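Local structure of aminotransferase class-III (Sphaerobacter thermophilus DSM 20745, 6K8H) at residues V11-P15 with A42-P46; A405-R409 with F437-D443; A73-G77 with L421-M425. The protein is a class-III aminotransferase, also called an omega-transaminase, of the PLP-dependent aminotransferase clan, with two copies of the chain in its assembly. All coordinates share one frame; numbering follows the deposited sequence.

In the fold
The three contacts run from the surface inward. Contacts 1 and 2 are partly buried, with centres about 26 Å and 25 Å from the chain's centre, and they touch where P46 packs on M407. Contact 3 is buried, about 15 Å from the chain's centre. Contacts 2 and 3 share the C-terminal end of the fold: 437-443 lies on helix 427-445, and the loop 421-425 leads into that helix. Chemistry follows position. Loop-to-loop contact 1 adds direct hydrogen bonds and several waters to a proline-on-tyrosine CH-pi contact, contact 2 is alanine-rich helix packing edged by a salt bridge, and contact 3 joins two turns by two direct hydrogen bonds and one bridging water. Contacts 1 and 3 also touch the second subunit.

Contact 1. Residues V11-P15 with A42-P46; sequences VYREP and APYPP
Y44 hands its hydroxyl to the backbone carbonyl of Y12 across two loops that flank helix 18-29, and the pair illustrates how a proline-rich segment is held through the few polar groups it offers. Y44 OH donates to Y12 O over 2.8 Å, arriving in the carbonyl plane on a lone pair with a C=O...donor angle of 140°. The same carbonyl is also hydrogen-bonded to S17 OG, so two partners grip it.

The Y12 ring is sandwiched between P46 and R13. P46 CB sits over the centre of one face, 3.5 Å from the centroid and 9° off the normal, a CH-pi contact; R13 CG covers the rim of the opposite face. Y12 OH in turn lies over the guanidinium of R13. With chi1 at 78°, CG of Y12 is placed between the backbone N and the carbonyl carbon, and the ring reaches P46.

R13 brings donors to the far end of 42-46. Its NH1 bonds A42 O at 3.1 Å, near the guanidinium plane, while NE is taken by a salt bridge to E404 and NH2 donates a hydrogen bond to water 3 at 2.8 Å. A42 precedes the cis peptide bond of P43, whose CD packs 3.4 Å from NH1 of R13. Y44 O is served by solvent: water 1 donates to it at 2.9 Å and is also hydrogen-bonded to Y12 OH, and water 2 makes a longer bond to it.

P45 and P46 also pack on P100 and M99 of the second subunit. Because P43, P45 and P46 have no backbone N-H to give, 42-46 meets 11-15 chiefly through carbonyl acceptors, and the donors come from R13 and from bridging water; Y44 OH is the exception that donates in return.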
loop_
_atom_site.group_PDB
_atom_site.type_symbol
_atom_site.label_atom_id
_atom_site.label_comp_id
_atom_site.label_asym_id
_atom_site.label_seq_id
_atom_site.Cartn_x
_atom_site.Cartn_y
_atom_site.Cartn_z
ATOM N N VAL B 11 17.831 -26.605 -10.812
ATOM C CA VAL B 11 17.603 -26.912 -12.221
ATOM C C VAL B 11 16.968 -25.740 -12.968
ATOM O O VAL B 11 17.080 -25.668 -14.199
ATOM C CB VAL B 11 16.756 -28.192 -12.377
ATOM C CG1 VAL B 11 17.393 -29.335 -11.613
ATOM C CG2 VAL B 11 15.339 -27.972 -11.897
ATOM N N TYR B 12 16.359 -24.784 -12.257
ATOM C CA TYR B 12 15.714 -23.655 -12.928
ATOM C C TYR B 12 16.697 -22.825 -13.735
ATOM O O TYR B 12 16.273 -22.109 -14.647
ATOM C CB TYR B 12 15.000 -22.751 -11.909
ATOM C CG TYR B 12 15.917 -21.812 -11.139
ATOM C CD1 TYR B 12 16.614 -22.243 -10.012
ATOM C CD2 TYR B 12 16.070 -20.494 -11.529
ATOM C CE1 TYR B 12 17.451 -21.378 -9.310
ATOM C CE2 TYR B 12 16.900 -19.629 -10.841
ATOM C CZ TYR B 12 17.599 -20.076 -9.740
ATOM O OH TYR B 12 18.419 -19.196 -9.052
ATOM N N ARG B 13 17.992 -22.897 -13.415
ATOM C CA ARG B 13 19.011 -22.156 -14.152
ATOM C C ARG B 13 19.326 -22.757 -15.520
ATOM O O ARG B 13 20.013 -22.108 -16.316
ATOM C CB ARG B 13 20.301 -22.085 -13.333
ATOM C CG ARG B 13 20.182 -21.416 -11.968
ATOM C CD ARG B 13 21.496 -20.766 -11.635
ATOM N NE ARG B 13 21.535 -20.014 -10.380
ATOM C CZ ARG B 13 21.408 -18.693 -10.287
ATOM N NH1 ARG B 13 21.190 -17.955 -11.369
ATOM N NH2 ARG B 13 21.503 -18.101 -9.105
ATOM N N GLU B 14 18.856 -23.965 -15.816
ATOM C CA GLU B 14 19.165 -24.582 -17.100
ATOM C C GLU B 14 18.366 -23.925 -18.224
ATOM O O GLU B 14 17.227 -23.503 -18.014
ATOM C CB GLU B 14 18.850 -26.074 -17.078
ATOM C CG GLU B 14 19.629 -26.885 -16.067
ATOM C CD GLU B 14 19.046 -28.280 -15.904
ATOM O OE1 GLU B 14 18.010 -28.548 -16.552
ATOM O OE2 GLU B 14 19.610 -29.102 -15.140
ATOM N N PRO B 15 18.924 -23.862 -19.434
ATOM C CA PRO B 15 18.142 -23.358 -20.573
ATOM C C PRO B 15 16.892 -24.195 -20.789
ATOM O O PRO B 15 16.885 -25.406 -20.566
ATOM C CB PRO B 15 19.108 -23.466 -21.760
ATOM C CG PRO B 15 20.291 -24.255 -21.268
ATOM C CD PRO B 15 20.337 -24.091 -19.783
ATOM N N ALA B 42 19.984 -12.655 -10.833
ATOM C CA ALA B 42 20.493 -12.755 -12.194
ATOM C C ALA B 42 20.945 -14.179 -12.514
ATOM O O ALA B 42 21.424 -14.901 -11.630
ATOM C CB ALA B 42 21.666 -11.800 -12.393
ATOM N N PRO B 43 20.822 -14.615 -13.778
ATOM C CA PRO B 43 20.221 -13.904 -14.919
ATOM C C PRO B 43 18.697 -13.759 -14.819
ATOM O O PRO B 43 18.124 -12.831 -15.383
ATOM C CB PRO B 43 20.586 -14.780 -16.130
ATOM C CG PRO B 43 21.473 -15.841 -15.639
ATOM C CD PRO B 43 21.352 -15.934 -14.158
ATOM N N TYR B 44 18.045 -14.695 -14.138
ATOM C CA TYR B 44 16.609 -14.633 -13.905
ATOM C C TYR B 44 16.311 -15.410 -12.645
ATOM O O TYR B 44 17.062 -16.335 -12.297
ATOM C CB TYR B 44 15.802 -15.197 -15.081
ATOM C CG TYR B 44 16.190 -16.587 -15.494
ATOM C CD1 TYR B 44 15.650 -17.707 -14.859
ATOM C CD2 TYR B 44 17.084 -16.792 -16.537
ATOM C CE1 TYR B 44 16.005 -18.990 -15.260
ATOM C CE2 TYR B 44 17.447 -18.070 -16.933
ATOM C CZ TYR B 44 16.904 -19.160 -16.301
ATOM O OH TYR B 44 17.254 -20.426 -16.711
ATOM N N PRO B 45 15.251 -15.069 -11.920
ATOM C CA PRO B 45 14.976 -15.743 -10.656
ATOM C C PRO B 45 14.218 -17.040 -10.885
ATOM O O PRO B 45 13.649 -17.257 -11.965
ATOM C CB PRO B 45 14.121 -14.719 -9.894
ATOM C CG PRO B 45 13.382 -13.994 -10.983
ATOM C CD PRO B 45 14.301 -13.963 -12.179
ATOM N N PRO B 46 14.174 -17.925 -9.894
ATOM C CA PRO B 46 13.248 -19.055 -9.976
ATOM C C PRO B 46 11.825 -18.560 -9.742
ATOM O O PRO B 46 11.604 -17.526 -9.110
ATOM C CB PRO B 46 13.732 -19.966 -8.848
ATOM C CG PRO B 46 14.175 -18.965 -7.786
ATOM C CD PRO B 46 14.805 -17.829 -8.566
HETATM O O HOH W 1 18.853 -16.425 -10.039
HETATM O O HOH W 2 19.253 -18.226 -13.657
HETATM O O HOH W 3 21.688 -15.288 -9.143
#

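Contact 2. Residues A405-R409 with F437-D443; sequences ALMGR and FAAALQD
A405 and A440 meet at the centre of a close helix-helix packing in the C-terminal part of a fold type I PLP-dependent aminotransferase, where the last turn of helix 393-408 lies against helix 427-445. Their CB atoms are 3.7 Å apart and their CA atoms only 5.0 Å, an approach that two alanines permit. Beside them L406 reaches along the second helix: its CG rests on A440 CB, its CD2 lies 3.7 Å from F437 N, and CD1 comes to the edge of the F437 ring. F437 packs on V354, V357 and L358 of helix 337-361, so this side of the contact is buried among three helices.

At the outer side, R409, just past the end of its helix, reaches across to the second helix. From CB, which points toward that helix, CG takes the position beside the backbone N (chi1 -73°), and the chain then runs extended to NE. CD is the first of its atoms to touch, 3.6 Å from A439 CB. The same methyl also lies against one face of the guanidinium, offset toward the rim, meeting NE and CZ. The edge that carries NE and NH2 turns to D443, one helical turn beyond A439, with the guanidinium and carboxylate planes 41° apart.

The salt bridge is side-on, and both stronger bonds end on a single oxygen. NE reaches D443 OD2 over 3.3 Å from above the carboxylate plane, and NH2 reaches the syn lone pair of that atom over 3.2 Å; D443 OD1 gets just a weak bond from NH2. A405 CB also touches D443 OD2, at 3.6 Å.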
loop_
_atom_site.group_PDB
_atom_site.type_symbol
_atom_site.label_atom_id
_atom_site.label_comp_id
_atom_site.label_asym_id
_atom_site.label_seq_id
_atom_site.Cartn_x
_atom_site.Cartn_y
_atom_site.Cartn_z
ATOM N N ALA B 405 24.756 -22.672 -3.102
ATOM C CA ALA B 405 24.812 -24.082 -2.713
ATOM C C ALA B 405 23.611 -24.471 -1.859
ATOM O O ALA B 405 23.018 -25.542 -2.058
ATOM C CB ALA B 405 26.115 -24.384 -1.973
ATOM N N LEU B 406 23.234 -23.612 -0.901
ATOM C CA LEU B 406 22.047 -23.893 -0.098
ATOM C C LEU B 406 20.820 -24.042 -0.992
ATOM O O LEU B 406 20.036 -24.984 -0.831
ATOM C CB LEU B 406 21.827 -22.792 0.950
ATOM C CG LEU B 406 22.742 -22.825 2.184
ATOM C CD1 LEU B 406 22.595 -21.553 3.033
ATOM C CD2 LEU B 406 22.470 -24.080 3.020
ATOM N N MET B 407 20.645 -23.115 -1.944
ATOM C CA MET B 407 19.533 -23.199 -2.888
ATOM C C MET B 407 19.519 -24.536 -3.608
ATOM O O MET B 407 18.451 -25.112 -3.842
ATOM C CB MET B 407 19.606 -22.063 -3.912
ATOM C CG MET B 407 19.135 -20.711 -3.385
ATOM S SD MET B 407 17.344 -20.662 -3.153
ATOM C CE MET B 407 16.739 -20.684 -4.847
ATOM N N GLY B 408 20.693 -25.025 -4.003
ATOM C CA GLY B 408 20.739 -26.313 -4.668
ATOM C C GLY B 408 20.616 -27.512 -3.755
ATOM O O GLY B 408 20.532 -28.641 -4.247
ATOM N N ARG B 409 20.601 -27.270 -2.444
ATOM C CA ARG B 409 20.538 -28.345 -1.419
ATOM C C ARG B 409 19.203 -28.335 -0.664
ATOM O O ARG B 409 19.198 -28.733 0.496
ATOM C CB ARG B 409 21.729 -28.282 -0.463
ATOM C CG ARG B 409 23.038 -28.733 -1.085
ATOM C CD ARG B 409 24.130 -28.903 -0.054
ATOM N NE ARG B 409 25.376 -29.237 -0.717
ATOM C CZ ARG B 409 25.776 -30.467 -1.000
ATOM N NH1 ARG B 409 25.032 -31.511 -0.666
ATOM N NH2 ARG B 409 26.932 -30.641 -1.616
ATOM N N PHE B 437 23.782 -26.390 5.563
ATOM C CA PHE B 437 24.739 -25.296 5.682
ATOM C C PHE B 437 26.160 -25.829 5.741
ATOM O O PHE B 437 27.065 -25.266 5.115
ATOM C CB PHE B 437 24.439 -24.436 6.920
ATOM C CG PHE B 437 25.441 -23.331 7.137
ATOM C CD1 PHE B 437 25.408 -22.185 6.356
ATOM C CD2 PHE B 437 26.431 -23.441 8.101
ATOM C CE1 PHE B 437 26.341 -21.180 6.526
ATOM C CE2 PHE B 437 27.376 -22.424 8.274
ATOM C CZ PHE B 437 27.326 -21.303 7.486
ATOM N N ALA B 438 26.376 -26.918 6.484
ATOM C CA ALA B 438 27.702 -27.541 6.507
ATOM C C ALA B 438 28.136 -27.956 5.103
ATOM O O ALA B 438 29.267 -27.674 4.661
ATOM C CB ALA B 438 27.694 -28.745 7.451
ATOM N N ALA B 439 27.233 -28.603 4.370
ATOM C CA ALA B 439 27.577 -29.001 3.007
ATOM C C ALA B 439 27.832 -27.787 2.112
ATOM O O ALA B 439 28.745 -27.801 1.277
ATOM C CB ALA B 439 26.475 -29.881 2.429
ATOM N N ALA B 440 27.040 -26.720 2.278
ATOM C CA ALA B 440 27.199 -25.527 1.447
ATOM C C ALA B 440 28.516 -24.818 1.730
ATOM O O ALA B 440 29.144 -24.269 0.821
ATOM C CB ALA B 440 26.031 -24.563 1.680
ATOM N N LEU B 441 28.925 -24.780 2.994
ATOM C CA LEU B 441 30.222 -24.217 3.343
ATOM C C LEU B 441 31.349 -25.004 2.673
ATOM O O LEU B 441 32.267 -24.414 2.070
ATOM C CB LEU B 441 30.367 -24.200 4.865
ATOM C CG LEU B 441 31.327 -23.264 5.597
ATOM C CD1 LEU B 441 31.145 -21.826 5.128
ATOM C CD2 LEU B 441 31.082 -23.395 7.105
ATOM N N GLN B 442 31.246 -26.332 2.697
ATOM C CA GLN B 442 32.294 -27.159 2.046
ATOM C C GLN B 442 32.316 -26.816 0.550
ATOM O O GLN B 442 33.399 -26.531 0.031
ATOM C CB GLN B 442 32.019 -28.637 2.311
ATOM C CG GLN B 442 32.240 -29.024 3.764
ATOM C CD GLN B 442 31.665 -30.372 4.115
ATOM O OE1 GLN B 442 31.254 -31.136 3.245
ATOM N NE2 GLN B 442 31.621 -30.673 5.405
ATOM N N ASP B 443 31.142 -26.749 -0.081
ATOM C CA ASP B 443 31.059 -26.367 -1.491
ATOM C C ASP B 443 31.731 -25.027 -1.753
ATOM O O ASP B 443 32.523 -24.886 -2.692
ATOM C CB ASP B 443 29.610 -26.283 -1.926
ATOM C CG ASP B 443 28.940 -27.619 -1.989
ATOM O OD1 ASP B 443 29.586 -28.671 -1.783
ATOM O OD2 ASP B 443 27.735 -27.600 -2.270
#

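Contact 3. Residues A73-G77 with L421-M425; sequences ALIHG and LSTPM
The imidazole of H76 meets T423 OG1 at its edge, in the ring plane, with ND1 2.8 Å away in a nearly straight hydrogen bond (162°). One face of the ring carries I75 CG2, offset toward the rim. At the ring's other nitrogen, NE2 is bonded to A331 O, so partners at both nitrogens fix its rotation. T423 has OG1 between its backbone N and carbonyl carbon (chi1 57°), which turns the hydroxyl to H76 and sets CG2 3.3 Å from ND1.

Two type I turns, L74 to G77 and S422 to M425, face each other here. T423 N donates to I75 O over 2.9 Å, and S422 CA adds a CA-H...O contact to that oxygen at 3.2 Å. P424 lays CG and CD against H76 O, while water 4 donates to both L74 O and L421 O. A73 touches the ligand-pocket residue K282 and F318 of the second subunit.

The contact joins the loop after helix 69-72 to the loop between strand 418-420 and helix 427-445. R342 of helix 337-361 bonds T423 O and M425 O, and L421 packs on L346 and L350 of that helix.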
loop_
_atom_site.group_PDB
_atom_site.type_symbol
_atom_site.label_atom_id
_atom_site.label_comp_id
_atom_site.label_asym_id
_atom_site.label_seq_id
_atom_site.Cartn_x
_atom_site.Cartn_y
_atom_site.Cartn_z
ATOM N N ALA B 73 6.826 -12.513 6.490
ATOM C CA ALA B 73 5.394 -12.236 6.608
ATOM C C ALA B 73 4.586 -13.484 6.959
ATOM O O ALA B 73 3.592 -13.399 7.687
ATOM C CB ALA B 73 4.862 -11.612 5.316
ATOM N N LEU B 74 4.941 -14.634 6.405
ATOM C CA LEU B 74 4.133 -15.844 6.566
ATOM C C LEU B 74 4.731 -16.690 7.685
ATOM O O LEU B 74 5.377 -17.716 7.466
ATOM C CB LEU B 74 4.031 -16.601 5.241
ATOM C CG LEU B 74 2.866 -16.109 4.370
ATOM C CD1 LEU B 74 3.095 -14.665 3.880
ATOM C CD2 LEU B 74 2.657 -17.052 3.207
ATOM N N ILE B 75 4.468 -16.256 8.916
ATOM C CA ILE B 75 5.018 -16.951 10.073
ATOM C C ILE B 75 4.441 -18.355 10.204
ATOM O O ILE B 75 5.044 -19.204 10.864
ATOM C CB ILE B 75 4.800 -16.099 11.340
ATOM C CG1 ILE B 75 5.559 -16.696 12.544
ATOM C CG2 ILE B 75 3.311 -15.900 11.602
ATOM C CD1 ILE B 75 6.012 -15.652 13.549
ATOM N N HIS B 76 3.275 -18.628 9.612
ATOM C CA HIS B 76 2.710 -19.974 9.645
ATOM C C HIS B 76 3.000 -20.770 8.380
ATOM O O HIS B 76 2.400 -21.830 8.177
ATOM C CB HIS B 76 1.204 -19.924 9.908
ATOM C CG HIS B 76 0.862 -19.331 11.237
ATOM N ND1 HIS B 76 1.330 -19.852 12.425
ATOM C CD2 HIS B 76 0.133 -18.242 11.565
ATOM C CE1 HIS B 76 0.887 -19.118 13.430
ATOM N NE2 HIS B 76 0.165 -18.128 12.933
ATOM N N GLY B 77 3.893 -20.291 7.526
ATOM C CA GLY B 77 4.261 -21.048 6.343
ATOM C C GLY B 77 3.191 -20.987 5.271
ATOM O O GLY B 77 2.321 -20.126 5.282
ATOM N N LEU B 421 12.123 -18.672 10.864
ATOM C CA LEU B 421 11.371 -19.912 11.002
ATOM C C LEU B 421 9.869 -19.699 10.785
ATOM O O LEU B 421 9.342 -18.591 10.884
ATOM C CB LEU B 421 11.601 -20.524 12.383
ATOM C CG LEU B 421 13.023 -20.574 12.923
ATOM C CD1 LEU B 421 13.014 -21.093 14.361
ATOM C CD2 LEU B 421 13.868 -21.476 12.041
ATOM N N SER B 422 9.184 -20.797 10.481
ATOM C CA SER B 422 7.732 -20.836 10.419
ATOM C C SER B 422 7.205 -21.916 11.367
ATOM O O SER B 422 7.910 -22.876 11.707
ATOM C CB SER B 422 7.261 -21.085 8.983
ATOM O OG SER B 422 7.686 -22.362 8.523
ATOM N N THR B 423 5.953 -21.744 11.797
ATOM C CA THR B 423 5.377 -22.662 12.774
ATOM C C THR B 423 5.255 -24.114 12.296
ATOM O O THR B 423 5.245 -25.002 13.166
ATOM C CB THR B 423 3.996 -22.164 13.240
ATOM O OG1 THR B 423 3.129 -22.015 12.115
ATOM C CG2 THR B 423 4.108 -20.838 14.000
ATOM N N PRO B 424 5.160 -24.442 10.998
ATOM C CA PRO B 424 5.220 -25.865 10.621
ATOM C C PRO B 424 6.563 -26.510 10.907
ATOM O O PRO B 424 6.671 -27.740 10.800
ATOM C CB PRO B 424 4.920 -25.849 9.112
ATOM C CG PRO B 424 4.162 -24.606 8.898
ATOM C CD PRO B 424 4.772 -23.611 9.838
ATOM N N MET B 425 7.587 -25.737 11.257
ATOM C CA MET B 425 8.912 -26.304 11.455
ATOM C C MET B 425 9.060 -26.942 12.825
ATOM O O MET B 425 8.436 -26.528 13.807
ATOM C CB MET B 425 9.999 -25.239 11.289
ATOM C CG MET B 425 10.221 -24.819 9.863
ATOM S SD MET B 425 11.466 -23.516 9.724
ATOM C CE MET B 425 11.425 -23.267 7.950
HETATM O O HOH W 4 8.080 -17.333 8.902
#